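Local coordinates for protein 3',5'-cyclic-nucleotide phosphodiesterase 1 (Saccharomyces cerevisiae, PDB 4OJV) that belongs to the class-II phosphodiesterases of the metallo-hydrolase clan and carries a pair of zinc ions in a fold built on two mixed beta sheets, at residues G43-Q46 and L47-M50; W175-L178 and T179-R182; S296-Y299 and L300-L304. All coordinates share one frame; numbering follows the deposited sequence.

Contact 1 (G43-Q46 and L47-M50); sequences GMYQ and LREM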
ATOM      1  N   GLY A  43      -4.131  -5.475  -4.299  1.00 13.95           N
ATOM      2  CA  GLY A  43      -4.923  -5.440  -5.545  1.00 13.63           C
ATOM      3  C   GLY A  43      -4.114  -5.733  -6.816  1.00 11.54           C
ATOM      4  O   GLY A  43      -3.527  -6.817  -6.940  1.00 12.06           O
ATOM      5  N   MET A  44      -4.048  -4.771  -7.746  1.00 10.40           N
ATOM      6  CA  MET A  44      -3.328  -4.959  -9.019  1.00 10.89           C
ATOM      7  C   MET A  44      -1.913  -5.468  -8.848  1.00 10.76           C
ATOM      8  O   MET A  44      -1.469  -6.328  -9.610  1.00 11.93           O
ATOM      9  CB  MET A  44      -3.239  -3.646  -9.801  1.00 12.87           C
ATOM     10  CG  MET A  44      -4.522  -3.192 -10.448  1.00 14.37           C
ATOM     11  SD  MET A  44      -4.240  -1.688 -11.397  1.00 15.10           S
ATOM     12  CE  MET A  44      -3.703  -2.318 -12.970  1.00 16.67           C
ATOM     13  N   TYR A  45      -1.182  -4.892  -7.899  1.00 11.53           N
ATOM     14  CA  TYR A  45       0.211  -5.259  -7.704  1.00 12.91           C
ATOM     15  C   TYR A  45       0.322  -6.752  -7.426  1.00 12.20           C
ATOM     16  O   TYR A  45       1.200  -7.445  -7.960  1.00 13.15           O
ATOM     17  CB  TYR A  45       0.822  -4.426  -6.569  1.00 14.80           C
ATOM     18  CG  TYR A  45       2.321  -4.506  -6.459  1.00 17.60           C
ATOM     19  CD1 TYR A  45       2.932  -5.633  -5.914  1.00 16.93           C
ATOM     20  CD2 TYR A  45       3.132  -3.452  -6.878  1.00 20.76           C
ATOM     21  CE1 TYR A  45       4.315  -5.717  -5.793  1.00 20.11           C
ATOM     22  CE2 TYR A  45       4.511  -3.525  -6.761  1.00 22.50           C
ATOM     23  CZ  TYR A  45       5.094  -4.657  -6.220  1.00 22.02           C
ATOM     24  OH  TYR A  45       6.463  -4.730  -6.099  1.00 26.15           O
ATOM     25  N   GLN A  46      -0.579  -7.254  -6.591  1.00 11.83           N
ATOM     26  CA  GLN A  46      -0.527  -8.651  -6.216  1.00 12.10           C
ATOM     27  C   GLN A  46      -1.001  -9.577  -7.333  1.00 12.55           C
ATOM     28  O   GLN A  46      -0.423 -10.651  -7.537  1.00 14.12           O
ATOM     29  CB  GLN A  46      -1.312  -8.886  -4.922  1.00 14.31           C
ATOM     30  CG  GLN A  46      -1.151 -10.282  -4.315  1.00 18.80           C
ATOM     31  CD  GLN A  46       0.286 -10.796  -4.234  1.00 23.70           C
ATOM     32  OE1 GLN A  46       1.216 -10.066  -3.884  1.00 21.97           O
ATOM     33  NE2 GLN A  46       0.468 -12.072  -4.558  1.00 26.18           N
ATOM     34  N   LEU A  47      -2.020  -9.161  -8.080  1.00 12.06           N
ATOM     35  CA  LEU A  47      -2.425  -9.902  -9.271  1.00 12.55           C
ATOM     36  C   LEU A  47      -1.252 -10.055 -10.232  1.00 12.96           C
ATOM     37  O   LEU A  47      -1.014 -11.144 -10.764  1.00 14.47           O
ATOM     38  CB  LEU A  47      -3.600  -9.220  -9.962  1.00 13.23           C
ATOM     39  CG  LEU A  47      -4.927  -9.332  -9.210  1.00 13.28           C
ATOM     40  CD1 LEU A  47      -5.951  -8.366  -9.778  1.00 15.23           C
ATOM     41  CD2 LEU A  47      -5.466 -10.756  -9.225  1.00 15.28           C
ATOM     42  N   ARG A  48      -0.500  -8.978 -10.426  1.00 12.08           N
ATOM     43  CA  ARG A  48       0.659  -9.024 -11.310  1.00 13.53           C
ATOM     44  C   ARG A  48       1.702 -10.037 -10.827  1.00 15.12           C
ATOM     45  O   ARG A  48       2.247 -10.802 -11.632  1.00 16.91           O
ATOM     46  CB  ARG A  48       1.289  -7.645 -11.431  1.00 12.85           C
ATOM     47  CG  ARG A  48       2.366  -7.556 -12.505  1.00 14.86           C
ATOM     48  CD  ARG A  48       2.850  -6.134 -12.668  1.00 17.88           C
ATOM     49  NE  ARG A  48       3.508  -5.668 -11.453  1.00 18.89           N
ATOM     50  CZ  ARG A  48       3.932  -4.426 -11.237  1.00 21.04           C
ATOM     51  NH1 ARG A  48       3.773  -3.479 -12.153  1.00 23.24           N
ATOM     52  NH2 ARG A  48       4.519  -4.128 -10.087  1.00 23.36           N
ATOM     53  N   GLU A  49       1.977 -10.042  -9.523  1.00 14.53           N
ATOM     54  CA  GLU A  49       2.928 -10.992  -8.941  1.00 17.40           C
ATOM     55  C   GLU A  49       2.507 -12.422  -9.208  1.00 18.85           C
ATOM     56  O   GLU A  49       3.335 -13.274  -9.545  1.00 20.32           O
ATOM     57  CB  GLU A  49       3.041 -10.775  -7.433  1.00 18.97           C
ATOM     58  CG  GLU A  49       3.874  -9.570  -7.022  1.00 21.57           C
ATOM     59  CD  GLU A  49       5.289  -9.605  -7.569  1.00 24.29           C
ATOM     60  OE1 GLU A  49       5.988 -10.635  -7.405  1.00 28.69           O
ATOM     61  OE2 GLU A  49       5.708  -8.593  -8.155  1.00 25.10           O
ATOM     62  N   MET A  50       1.211 -12.681  -9.061  1.00 18.83           N
ATOM     63  CA  MET A  50       0.684 -14.023  -9.221  1.00 19.53           C
ATOM     64  C   MET A  50       0.730 -14.451 -10.679  1.00 20.72           C
ATOM     65  O   MET A  50       0.922 -15.633 -10.956  1.00 23.89           O
ATOM     66  CB  MET A  50      -0.729 -14.125  -8.636  1.00 18.82           C
ATOM     67  CG  MET A  50      -0.767 -13.895  -7.128  1.00 18.68           C
ATOM     68  SD  MET A  50      -2.411 -13.980  -6.392  1.00 19.09           S
ATOM     69  CE  MET A  50      -2.785 -15.696  -6.698  1.00 18.88           C
TER
HETATM   70  O   HOH W   1       3.880  -6.800  -9.046  1.00 19.13           O

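Contact 2 (W175-L178 and T179-R182); sequences WPDL and TAER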
ATOM      1  N   TRP A 175      -7.958  11.708  -2.184  1.00  9.41           N
ATOM      2  CA  TRP A 175      -7.976  11.123  -3.523  1.00  9.51           C
ATOM      3  C   TRP A 175      -8.902  11.927  -4.389  1.00  9.70           C
ATOM      4  O   TRP A 175      -9.903  12.440  -3.883  1.00 10.38           O
ATOM      5  CB  TRP A 175      -8.463   9.675  -3.467  1.00  9.21           C
ATOM      6  CG  TRP A 175      -8.009   8.867  -4.648  1.00  9.12           C
ATOM      7  CD1 TRP A 175      -8.787   8.305  -5.650  1.00  9.58           C
ATOM      8  CD2 TRP A 175      -6.632   8.506  -4.955  1.00  9.65           C
ATOM      9  NE1 TRP A 175      -7.990   7.635  -6.557  1.00 10.00           N
ATOM     10  CE2 TRP A 175      -6.677   7.720  -6.183  1.00  9.88           C
ATOM     11  CE3 TRP A 175      -5.408   8.757  -4.351  1.00  9.57           C
ATOM     12  CZ2 TRP A 175      -5.527   7.195  -6.757  1.00 10.48           C
ATOM     13  CZ3 TRP A 175      -4.256   8.241  -4.944  1.00 10.34           C
ATOM     14  CH2 TRP A 175      -4.318   7.471  -6.113  1.00 10.33           C
ATOM     15  N   PRO A 176      -8.607  12.031  -5.705  1.00 10.14           N
ATOM     16  CA  PRO A 176      -9.598  12.665  -6.580  1.00 10.58           C
ATOM     17  C   PRO A 176     -10.961  12.007  -6.406  1.00 10.89           C
ATOM     18  O   PRO A 176     -11.051  10.780  -6.232  1.00 11.60           O
ATOM     19  CB  PRO A 176      -9.033  12.400  -7.977  1.00 12.28           C
ATOM     20  CG  PRO A 176      -7.550  12.402  -7.751  1.00 13.64           C
ATOM     21  CD  PRO A 176      -7.391  11.653  -6.452  1.00 11.60           C
ATOM     22  N   ASP A 177     -12.017  12.821  -6.426  1.00 11.26           N
ATOM     23  CA  ASP A 177     -13.353  12.296  -6.200  1.00 11.58           C
ATOM     24  C   ASP A 177     -13.890  11.660  -7.483  1.00 12.42           C
ATOM     25  O   ASP A 177     -14.684  12.249  -8.227  1.00 12.73           O
ATOM     26  CB  ASP A 177     -14.300  13.372  -5.663  1.00 12.37           C
ATOM     27  CG  ASP A 177     -15.662  12.812  -5.302  1.00 14.00           C
ATOM     28  OD1 ASP A 177     -15.914  11.608  -5.570  1.00 14.56           O
ATOM     29  OD2 ASP A 177     -16.476  13.589  -4.752  1.00 14.82           O
ATOM     30  N   LEU A 178     -13.470  10.423  -7.723  1.00 12.66           N
ATOM     31  CA  LEU A 178     -13.842   9.711  -8.940  1.00 13.45           C
ATOM     32  C   LEU A 178     -15.325   9.409  -8.968  1.00 13.53           C
ATOM     33  O   LEU A 178     -15.880   9.212 -10.046  1.00 15.28           O
ATOM     34  CB  LEU A 178     -13.028   8.426  -9.102  1.00 14.75           C
ATOM     35  CG  LEU A 178     -11.510   8.616  -9.122  1.00 16.01           C
ATOM     36  CD1 LEU A 178     -10.829   7.276  -9.350  1.00 17.08           C
ATOM     37  CD2 LEU A 178     -11.074   9.634 -10.162  1.00 18.16           C
ATOM     38  N   THR A 179     -15.981   9.400  -7.811  1.00 13.24           N
ATOM     39  CA  THR A 179     -17.433   9.185  -7.788  1.00 14.98           C
ATOM     40  C   THR A 179     -18.221  10.356  -8.389  1.00 14.89           C
ATOM     41  O   THR A 179     -19.368  10.176  -8.794  1.00 16.35           O
ATOM     42  CB  THR A 179     -17.973   8.869  -6.377  1.00 17.46           C
ATOM     43  OG1 THR A 179     -18.064  10.063  -5.586  1.00 17.53           O
ATOM     44  CG2 THR A 179     -17.090   7.838  -5.674  1.00 18.69           C
ATOM     45  N   ALA A 180     -17.601  11.535  -8.452  1.00 13.36           N
ATOM     46  CA  ALA A 180     -18.225  12.740  -9.016  1.00 14.36           C
ATOM     47  C   ALA A 180     -18.092  12.836 -10.533  1.00 15.54           C
ATOM     48  O   ALA A 180     -18.772  13.657 -11.159  1.00 18.88           O
ATOM     49  CB  ALA A 180     -17.636  13.984  -8.366  1.00 15.12           C
ATOM     50  N   GLU A 181     -17.211  12.030 -11.126  1.00 15.46           N
ATOM     51  CA  GLU A 181     -17.005  12.046 -12.575  1.00 17.52           C
ATOM     52  C   GLU A 181     -18.273  11.534 -13.258  1.00 17.10           C
ATOM     53  O   GLU A 181     -18.856  10.540 -12.832  1.00 16.41           O
ATOM     54  CB  GLU A 181     -15.756  11.231 -12.966  1.00 22.87           C
ATOM     55  CG  GLU A 181     -15.504  11.081 -14.469  1.00 28.92           C
ATOM     56  CD  GLU A 181     -14.942  12.330 -15.122  1.00 36.66           C
ATOM     57  OE1 GLU A 181     -15.651  13.357 -15.178  1.00 38.34           O
ATOM     58  OE2 GLU A 181     -13.791  12.279 -15.606  1.00 43.39           O
ATOM     59  N   ARG A 182     -18.719  12.243 -14.295  1.00 17.54           N
ATOM     60  CA  ARG A 182     -20.053  12.038 -14.866  1.00 17.98           C
ATOM     61  C   ARG A 182     -20.322  10.653 -15.458  1.00 18.17           C
ATOM     62  O   ARG A 182     -21.474  10.245 -15.557  1.00 19.50           O
ATOM     63  CB  ARG A 182     -20.337  13.099 -15.931  1.00 19.39           C
ATOM     64  CG  ARG A 182     -19.738  12.728 -17.279  1.00 23.66           C
ATOM     65  CD  ARG A 182     -19.821  13.820 -18.309  1.00 22.22           C
ATOM     66  NE  ARG A 182     -21.193  14.182 -18.630  1.00 21.07           N
ATOM     67  CZ  ARG A 182     -21.483  15.111 -19.520  1.00 20.90           C
ATOM     68  NH1 ARG A 182     -20.495  15.730 -20.155  1.00 22.69           N
ATOM     69  NH2 ARG A 182     -22.742  15.417 -19.768  1.00 19.48           N
TER
HETATM   70  O   HOH W   2     -19.146  13.093  -5.040  1.00 26.77           O

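Contact 3 (S296-Y299 and L300-L304); sequences SPIY and LINEL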
ATOM      1  N   SER A 296      -7.343 -12.452  19.650  1.00 14.03           N
ATOM      2  CA  SER A 296      -6.230 -13.349  19.927  1.00 14.91           C
ATOM      3  C   SER A 296      -6.810 -14.767  19.953  1.00 13.93           C
ATOM      4  O   SER A 296      -8.027 -14.932  19.845  1.00 14.44           O
ATOM      5  CB  SER A 296      -5.594 -13.009  21.267  1.00 16.19           C
ATOM      6  OG  SER A 296      -6.392 -13.530  22.312  1.00 19.13           O
ATOM      7  N   PRO A 297      -5.955 -15.803  20.090  1.00 14.26           N
ATOM      8  CA  PRO A 297      -6.509 -17.149  19.946  1.00 14.05           C
ATOM      9  C   PRO A 297      -7.604 -17.530  20.941  1.00 14.68           C
ATOM     10  O   PRO A 297      -8.534 -18.241  20.564  1.00 15.43           O
ATOM     11  CB  PRO A 297      -5.274 -18.051  20.084  1.00 14.62           C
ATOM     12  CG  PRO A 297      -4.176 -17.202  19.534  1.00 14.87           C
ATOM     13  CD  PRO A 297      -4.481 -15.842  20.101  1.00 14.97           C
ATOM     14  N   ILE A 298      -7.523 -17.039  22.174  1.00 14.05           N
ATOM     15  CA  ILE A 298      -8.555 -17.346  23.158  1.00 16.21           C
ATOM     16  C   ILE A 298      -9.889 -16.708  22.764  1.00 15.55           C
ATOM     17  O   ILE A 298     -10.934 -17.341  22.868  1.00 15.75           O
ATOM     18  CB  ILE A 298      -8.129 -16.980  24.607  1.00 18.38           C
ATOM     19  CG1 ILE A 298      -9.197 -17.410  25.624  1.00 20.49           C
ATOM     20  CG2 ILE A 298      -7.800 -15.498  24.740  1.00 19.45           C
ATOM     21  CD1 ILE A 298      -9.486 -18.898  25.621  1.00 23.27           C
ATOM     22  N   TYR A 299      -9.853 -15.474  22.269  1.00 15.20           N
ATOM     23  CA  TYR A 299     -11.081 -14.803  21.871  1.00 15.42           C
ATOM     24  C   TYR A 299     -11.694 -15.418  20.611  1.00 13.72           C
ATOM     25  O   TYR A 299     -12.917 -15.590  20.525  1.00 15.03           O
ATOM     26  CB  TYR A 299     -10.869 -13.298  21.720  1.00 17.39           C
ATOM     27  CG  TYR A 299     -10.469 -12.642  23.024  1.00 21.58           C
ATOM     28  CD1 TYR A 299     -11.396 -12.470  24.054  1.00 25.36           C
ATOM     29  CD2 TYR A 299      -9.162 -12.209  23.234  1.00 24.88           C
ATOM     30  CE1 TYR A 299     -11.028 -11.876  25.255  1.00 27.65           C
ATOM     31  CE2 TYR A 299      -8.782 -11.614  24.429  1.00 26.97           C
ATOM     32  CZ  TYR A 299      -9.717 -11.451  25.433  1.00 29.22           C
ATOM     33  OH  TYR A 299      -9.339 -10.860  26.614  1.00 34.89           O
ATOM     34  N   LEU A 300     -10.855 -15.783  19.643  1.00 12.98           N
ATOM     35  CA  LEU A 300     -11.370 -16.430  18.447  1.00 13.35           C
ATOM     36  C   LEU A 300     -11.974 -17.804  18.800  1.00 13.16           C
ATOM     37  O   LEU A 300     -13.069 -18.140  18.353  1.00 13.94           O
ATOM     38  CB  LEU A 300     -10.299 -16.560  17.360  1.00 12.80           C
ATOM     39  CG  LEU A 300     -10.743 -17.322  16.097  1.00 12.75           C
ATOM     40  CD1 LEU A 300     -12.017 -16.756  15.476  1.00 14.03           C
ATOM     41  CD2 LEU A 300      -9.641 -17.351  15.051  1.00 13.37           C
ATOM     42  N   ILE A 301     -11.258 -18.594  19.594  1.00 13.47           N
ATOM     43  CA  ILE A 301     -11.791 -19.893  20.009  1.00 14.94           C
ATOM     44  C   ILE A 301     -13.092 -19.732  20.807  1.00 14.77           C
ATOM     45  O   ILE A 301     -14.024 -20.519  20.633  1.00 15.56           O
ATOM     46  CB  ILE A 301     -10.731 -20.748  20.748  1.00 15.76           C
ATOM     47  CG1 ILE A 301      -9.629 -21.215  19.779  1.00 17.50           C
ATOM     48  CG2 ILE A 301     -11.362 -21.950  21.457  1.00 19.51           C
ATOM     49  CD1 ILE A 301     -10.072 -22.201  18.709  1.00 20.88           C
ATOM     50  N   ASN A 302     -13.191 -18.690  21.633  1.00 14.41           N
ATOM     51  CA  ASN A 302     -14.442 -18.445  22.361  1.00 15.64           C
ATOM     52  C   ASN A 302     -15.609 -18.182  21.413  1.00 14.78           C
ATOM     53  O   ASN A 302     -16.723 -18.666  21.640  1.00 15.98           O
ATOM     54  CB  ASN A 302     -14.309 -17.280  23.344  1.00 18.77           C
ATOM     55  CG  ASN A 302     -13.519 -17.644  24.587  1.00 21.83           C
ATOM     56  OD1 ASN A 302     -13.202 -18.807  24.823  1.00 22.21           O
ATOM     57  ND2 ASN A 302     -13.197 -16.639  25.390  1.00 26.23           N
ATOM     58  N   GLU A 303     -15.357 -17.421  20.348  1.00 14.77           N
ATOM     59  CA  GLU A 303     -16.380 -17.168  19.341  1.00 14.85           C
ATOM     60  C   GLU A 303     -16.798 -18.443  18.617  1.00 14.68           C
ATOM     61  O   GLU A 303     -17.994 -18.704  18.450  1.00 15.20           O
ATOM     62  CB  GLU A 303     -15.934 -16.083  18.347  1.00 15.19           C
ATOM     63  CG  GLU A 303     -15.776 -14.695  18.969  1.00 16.52           C
ATOM     64  CD  GLU A 303     -17.023 -14.211  19.702  1.00 17.01           C
ATOM     65  OE1 GLU A 303     -18.150 -14.491  19.238  1.00 17.84           O
ATOM     66  OE2 GLU A 303     -16.880 -13.546  20.752  1.00 18.86           O
ATOM     67  N   LEU A 304     -15.820 -19.246  18.211  1.00 14.47           N
ATOM     68  CA  LEU A 304     -16.111 -20.525  17.562  1.00 15.40           C
ATOM     69  C   LEU A 304     -16.838 -21.484  18.505  1.00 16.07           C
ATOM     70  O   LEU A 304     -17.720 -22.226  18.073  1.00 16.16           O
ATOM     71  CB  LEU A 304     -14.837 -21.141  16.993  1.00 15.27           C
ATOM     72  CG  LEU A 304     -14.158 -20.348  15.873  1.00 15.78           C
ATOM     73  CD1 LEU A 304     -12.800 -20.951  15.571  1.00 17.31           C
ATOM     74  CD2 LEU A 304     -15.027 -20.315  14.624  1.00 18.30           C
TER
HETATM   75  O   HOH W   3     -14.541 -13.891  22.184  1.00 26.75           O

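Contact 1 (G43-Q46 and L47-M50)
Tyr45 and Arg48 meet one turn apart, with NH2 of the guanidinium 3.4 Å from CE2 of the ring. Their planes stand 60° apart. Arg48 CZ lies 4.9 Å from the Tyr45 ring centroid, 26° off its normal, an off-centre cation-pi contact. With CG anti to the backbone N (chi1 -168°), Tyr45 holds its ring out from the helix flank, where Arg48 reaches back to it and Glu49 lies alongside. One water knits the three residues together: it accepts from Arg48 NE at 2.7 Å, at the guanidinium edge, and donates to Glu49 OE2 and to Tyr45 O while lying over one face of the ring. Thus Tyr45 O is gripped twice, by this water and by Glu49 N at 3.1 Å. On the adjoining flank the bent Gln46 chain brings NE2 to 3.4 Å from Met50 CG. Farther out, Glu17 of the second subunit accepts from the backbone N of Gly43 and Tyr45, Tyr18 of that subunit stacks on Tyr45, and Asn140 takes the N-H of Met44. With Gly43 at the N-cap and Leu47 N bonded to Gly43 O at 3.0 Å, this is the opening of an alpha helix, 44-53, built into a dimer interface.

Contact 2 (W175-L178 and T179-R182)
Thr179 OG1 donates to Asp177 OD1 over 2.6 Å, a short bond that uses the syn lone pair of the carboxylate oxygen. The aspartate can reach forward because its CG lies anti to the backbone N (chi1 -175°), and the same OD1 receives a second, weak bond from Ala180 N at 3.3 Å. A water completes a small ring by donating to the other oxygen, Asp177 OD2, at 2.7 Å and, more distantly, to Thr179 OG1. That hydroxyl is also bonded to Gln166 NE2, from the helix 159-169 that precedes the loop, so its rotation is fixed from several directions.

The backbone is an example of successive tight turns. Asp177 is the centre of an inverse gamma turn, with a weak bond from Leu178 N to Pro176 O, and two overlapping type I beta turns follow. The first is closed by Ala180 N to Asp177 O at 3.0 Å, the second by Glu181 N to Leu178 O at 3.3 Å; in both the donor stands well above the carbonyl plane. Ala180 N is therefore shared between the main-chain and side-chain oxygens of Asp177.

Ala180 CB lies over the turn, 3.4 Å from Asp177 O. Leu178 turns the other way, onto Ser141, Tyr145 and Leu186, while Thr179 touches Leu188 of the strand that follows. From the second subunit, Lys218 packs on both Asp177 and Ala180, and the zinc ligands Asp132 and His130 pack against Trp175 and Pro176 respectively.

Contact 3 (S296-Y299 and L300-L304)
Asn302 folds back over the turn that precedes it, placing its CG only 3.1 Å from Ile298 O, the very carbonyl that accepts its own backbone N at 2.9 Å. The side-chain amide does not share in that bond: ND2 sits at a poor angle to the carbonyl, and OD1, itself an acceptor, is satisfied by Arg351 NH1. The torsion explains the closeness, since CG lies beside the backbone N and anti to the carbonyl carbon (chi1 -75°). From the Ile298 side, the CD1 methyl comes to 3.8 Å from Asn302 OD1 as the two side chains pass at a slant.

Tyr299 O illustrates a helix carbonyl with two donors. Glu303 N reaches it at 3.1 Å, and a water donates to it at 2.9 Å. The same water gives its other hydrogen to Glu303 OE2 at 2.8 Å, bridging main chain and carboxylate across one turn. Glu303 OE1 is taken by Trp261 NE1, so both oxygens of the carboxylate of this buried residue are satisfied, OE2 by water and OE1 by the indole. With Glu303 CG beside the backbone N (chi1 -66°), that carbon lies 3.4 Å from Tyr299 O, and the bend at chi2 turns the carboxylate to the water.

The backbone carbonyls of Ser296, at the N-cap, and Pro297 accept from Leu300 N and Ile301 N respectively, starting the alpha-helical pattern. Helix 297-311 lies against helix 336-350, with Pro297 and Ile301 packed on Leu344, while Trp261 ties it to helix 256-267 and Pro297 touches Cys280, just beyond strand 273-279.

In the fold
Two of the three local contacts lie at the subunit interface; the third is touched by no other chain. Contacts 1 and 2 both touch the second subunit; their centres are 24 Å apart and their nearest atoms about 10 Å. Consecutive residues lie between them, since Asn140 bonds to contact 1 and Ser141 packs on contact 2. Contact 2 borders a zinc site of the partner subunit. Contact 3 lies on the opposite side of the chain's centre from both, its centre 32 Å from that of contact 1 and 41 Å from that of contact 2. Through Tyr299 and Glu303 it packs on Gln247, three residues beyond the bridging zinc ligand Asp244.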